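PDB 2C1D: L-cysteine S-thiosulfotransferase subunit SoxA from Paracoccus denitrificans, which forms, as the diheme subunit of the SoxAX cytochrome complex, the heterodisulfide between a cysteine of the carrier protein SoxY and thiosulfate in bacterial sulfur oxidation. Local coordinates for residues Met108-Glu111 / Asp112-Ala116. Sequence-based numbering, arbitrary orientation.
Sequences MIME and DYVNA. With HEC (heme c), chain I.
Met108 and Tyr113 meet at about a right angle, the methionine lying across one face of the phenol ring. Its CB makes a CH-pi contact 4.1 Å from the ring centroid, close to the ring normal, while SD, at 5.0 Å from that centroid, adds a looser Met-aromatic contact. Bends at chi2 (-75°) and chi3 (-83°) fold the chain back, bringing CE to 3.4 Å from Tyr113 CD2 and also against Asp112 CB; a flexible thioether suits this wrapping. The opposite face of the ring belongs to heme c: propionate carbon CAA comes within 3.4 Å of Tyr113 CG, and carboxylate oxygen O1A lies over the far end of the ring. Met110 SD lies at the ring edge, near its plane. Tyrosine can thus offer two flat faces to its neighbours and still satisfy a polar end, since its OH is hydrogen-bonded to Asp101 and Arg99. A leucine here would probably leave those two residues without their hydroxyl partner and open a gap between Met108 and the propionate.

The contact spans the N-terminus of helix 110-122, with Met108 ending the strand before it, in a cytochrome c domain; the same helix carries Cys117, an axial ligand of the heme iron. Ile109 is the N-cap residue, and Asp112, three positions on, reaches back to it: Ile109 N donates to Asp112 OD2 (3.1 Å), meeting the oxygen on its anti side and 30° out of the carboxylate plane. In return Asp112 N bonds to Ile109 O from above the carbonyl plane. A short acidic side chain fits this site, where the helix N-terminus would probably help stabilise its negative charge, and OD2 also has a salt bridge to Lys242. Val114 N to Met110 O and Asn115 N to Glu111 O, both 3.0 Å, begin the regular helical bonding. Met110 packs on Leu138 and Ile141 of helix 132-143.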
loop_
_atom_site.group_PDB
_atom_site.type_symbol
_atom_site.label_atom_id
_atom_site.label_comp_id
_atom_site.label_asym_id
_atom_site.label_seq_id
_atom_site.Cartn_x
_atom_site.Cartn_y
_atom_site.Cartn_z
ATOM N N MET A 108 19.667 -4.026 7.718
ATOM C CA MET A 108 18.877 -4.038 8.933
ATOM C C MET A 108 17.674 -3.113 8.771
ATOM O O MET A 108 17.831 -1.996 8.311
ATOM C CB MET A 108 19.723 -3.572 10.122
ATOM C CG MET A 108 21.015 -4.352 10.324
ATOM S SD MET A 108 20.713 -5.951 11.011
ATOM C CE MET A 108 20.565 -5.658 12.778
ATOM N N ILE A 109 16.487 -3.622 9.096
ATOM C CA ILE A 109 15.345 -2.784 9.434
ATOM C C ILE A 109 15.376 -2.676 10.938
ATOM O O ILE A 109 16.124 -3.390 11.595
ATOM C CB ILE A 109 13.991 -3.357 8.919
ATOM C CG1 ILE A 109 13.661 -4.721 9.543
ATOM C CG2 ILE A 109 14.036 -3.458 7.416
ATOM C CD1 ILE A 109 12.363 -5.349 9.070
ATOM N N MET A 110 14.567 -1.790 11.488
ATOM C CA MET A 110 14.667 -1.451 12.885
ATOM C C MET A 110 14.371 -2.659 13.729
ATOM O O MET A 110 15.013 -2.868 14.763
ATOM C CB MET A 110 13.724 -0.305 13.239
ATOM C CG MET A 110 13.998 0.315 14.626
ATOM S SD MET A 110 15.580 1.178 14.674
ATOM C CE MET A 110 15.151 2.603 13.777
ATOM N N GLU A 111 13.411 -3.462 13.272
ATOM C CA GLU A 111 13.014 -4.694 13.927
ATOM C C GLU A 111 14.228 -5.623 14.134
ATOM O O GLU A 111 14.313 -6.314 15.145
ATOM C CB GLU A 111 11.944 -5.423 13.097
ATOM C CG GLU A 111 10.573 -4.771 13.077
ATOM C CD GLU A 111 10.371 -3.788 11.939
ATOM O OE1 GLU A 111 11.349 -3.124 11.510
ATOM O OE2 GLU A 111 9.216 -3.646 11.492
ATOM N N ASP A 112 15.156 -5.644 13.180
ATOM C CA ASP A 112 16.350 -6.469 13.337
ATOM C C ASP A 112 17.258 -5.951 14.448
ATOM O O ASP A 112 17.821 -6.743 15.157
ATOM C CB ASP A 112 17.165 -6.550 12.062
ATOM C CG ASP A 112 16.407 -7.160 10.918
ATOM O OD1 ASP A 112 15.729 -8.209 11.102
ATOM O OD2 ASP A 112 16.477 -6.650 9.780
ATOM N N TYR A 113 17.458 -4.637 14.581
ATOM C CA TYR A 113 18.291 -4.156 15.696
ATOM C C TYR A 113 17.637 -4.468 17.032
ATOM O O TYR A 113 18.299 -4.911 17.968
ATOM C CB TYR A 113 18.546 -2.652 15.610
ATOM C CG TYR A 113 19.586 -2.191 14.613
ATOM C CD1 TYR A 113 19.320 -1.133 13.746
ATOM C CD2 TYR A 113 20.844 -2.776 14.566
ATOM C CE1 TYR A 113 20.259 -0.693 12.841
ATOM C CE2 TYR A 113 21.812 -2.339 13.672
ATOM C CZ TYR A 113 21.513 -1.297 12.808
ATOM O OH TYR A 113 22.463 -0.853 11.931
ATOM N N VAL A 114 16.332 -4.248 17.133
ATOM C CA VAL A 114 15.650 -4.475 18.397
ATOM C C VAL A 114 15.812 -5.961 18.746
ATOM O O VAL A 114 16.243 -6.285 19.829
ATOM C CB VAL A 114 14.157 -4.048 18.343
ATOM C CG1 VAL A 114 13.444 -4.434 19.595
ATOM C CG2 VAL A 114 14.039 -2.518 18.112
ATOM N N ASN A 115 15.541 -6.853 17.809
ATOM C CA ASN A 115 15.648 -8.283 18.128
ATOM C C ASN A 115 17.082 -8.800 18.371
ATOM O O ASN A 115 17.277 -9.821 19.076
ATOM C CB ASN A 115 14.928 -9.148 17.087
ATOM C CG ASN A 115 13.504 -9.463 17.494
ATOM O OD1 ASN A 115 13.171 -9.456 18.694
ATOM N ND2 ASN A 115 12.643 -9.712 16.505
ATOM N N ALA A 116 18.078 -8.141 17.809
ATOM C CA ALA A 116 19.454 -8.533 18.120
ATOM C C ALA A 116 19.713 -8.327 19.625
ATOM O O ALA A 116 20.285 -9.198 20.298
ATOM C CB ALA A 116 20.474 -7.784 17.260
HETATM FE FE HEC I . 20.764 -2.487 22.270
HETATM C CHA HEC I . 22.598 -1.733 19.383
HETATM C CHB HEC I . 18.027 -1.173 20.867
HETATM C CHC HEC I . 19.009 -3.551 24.960
HETATM C CHD HEC I . 23.715 -3.102 23.922
HETATM N NA HEC I . 20.409 -1.602 20.474
HETATM C C1A HEC I . 21.277 -1.373 19.434
HETATM C C2A HEC I . 20.551 -0.734 18.376
HETATM C C3A HEC I . 19.287 -0.584 18.790
HETATM C C4A HEC I . 19.163 -1.153 20.112
HETATM C CMA HEC I . 18.124 0.039 18.009
HETATM C CAA HEC I . 21.168 -0.314 17.028
HETATM C CBA HEC I . 22.048 0.892 17.291
HETATM C CGA HEC I . 22.903 1.307 16.103
HETATM O O1A HEC I . 23.212 0.485 15.210
HETATM O O2A HEC I . 23.273 2.513 16.107
HETATM N NB HEC I . 18.850 -2.349 22.833
HETATM C C1B HEC I . 17.839 -1.845 22.047
HETATM C C2B HEC I . 16.576 -2.184 22.689
HETATM C C3B HEC I . 16.845 -2.835 23.827
HETATM C C4B HEC I . 18.293 -2.950 23.940
HETATM C CMB HEC I . 15.187 -1.766 22.163
HETATM C CAB HEC I . 15.802 -3.395 24.849
HETATM C CBB HEC I . 14.895 -4.224 24.246
HETATM N NC HEC I . 21.300 -3.179 24.130
HETATM C C1C HEC I . 20.393 -3.647 25.054
HETATM C C2C HEC I . 21.149 -4.124 26.196
HETATM C C3C HEC I . 22.464 -4.118 25.869
HETATM C C4C HEC I . 22.570 -3.435 24.589
HETATM C CMC HEC I . 20.499 -4.878 27.379
HETATM C CAC HEC I . 23.684 -4.579 26.738
HETATM C CBC HEC I . 23.685 -5.821 27.270
HETATM N ND HEC I . 22.828 -2.417 21.718
HETATM C C1D HEC I . 23.852 -2.783 22.589
HETATM C C2D HEC I . 25.105 -2.805 21.862
HETATM C C3D HEC I . 24.761 -2.403 20.438
HETATM C C4D HEC I . 23.326 -2.170 20.447
HETATM C CMD HEC I . 26.513 -3.159 22.377
HETATM C CAD HEC I . 25.720 -2.268 19.244
HETATM C CBD HEC I . 26.276 -0.877 19.218
HETATM C CGD HEC I . 27.121 -0.642 17.968
HETATM O O1D HEC I . 28.066 0.200 18.032
HETATM O O2D HEC I . 26.828 -1.276 16.931
#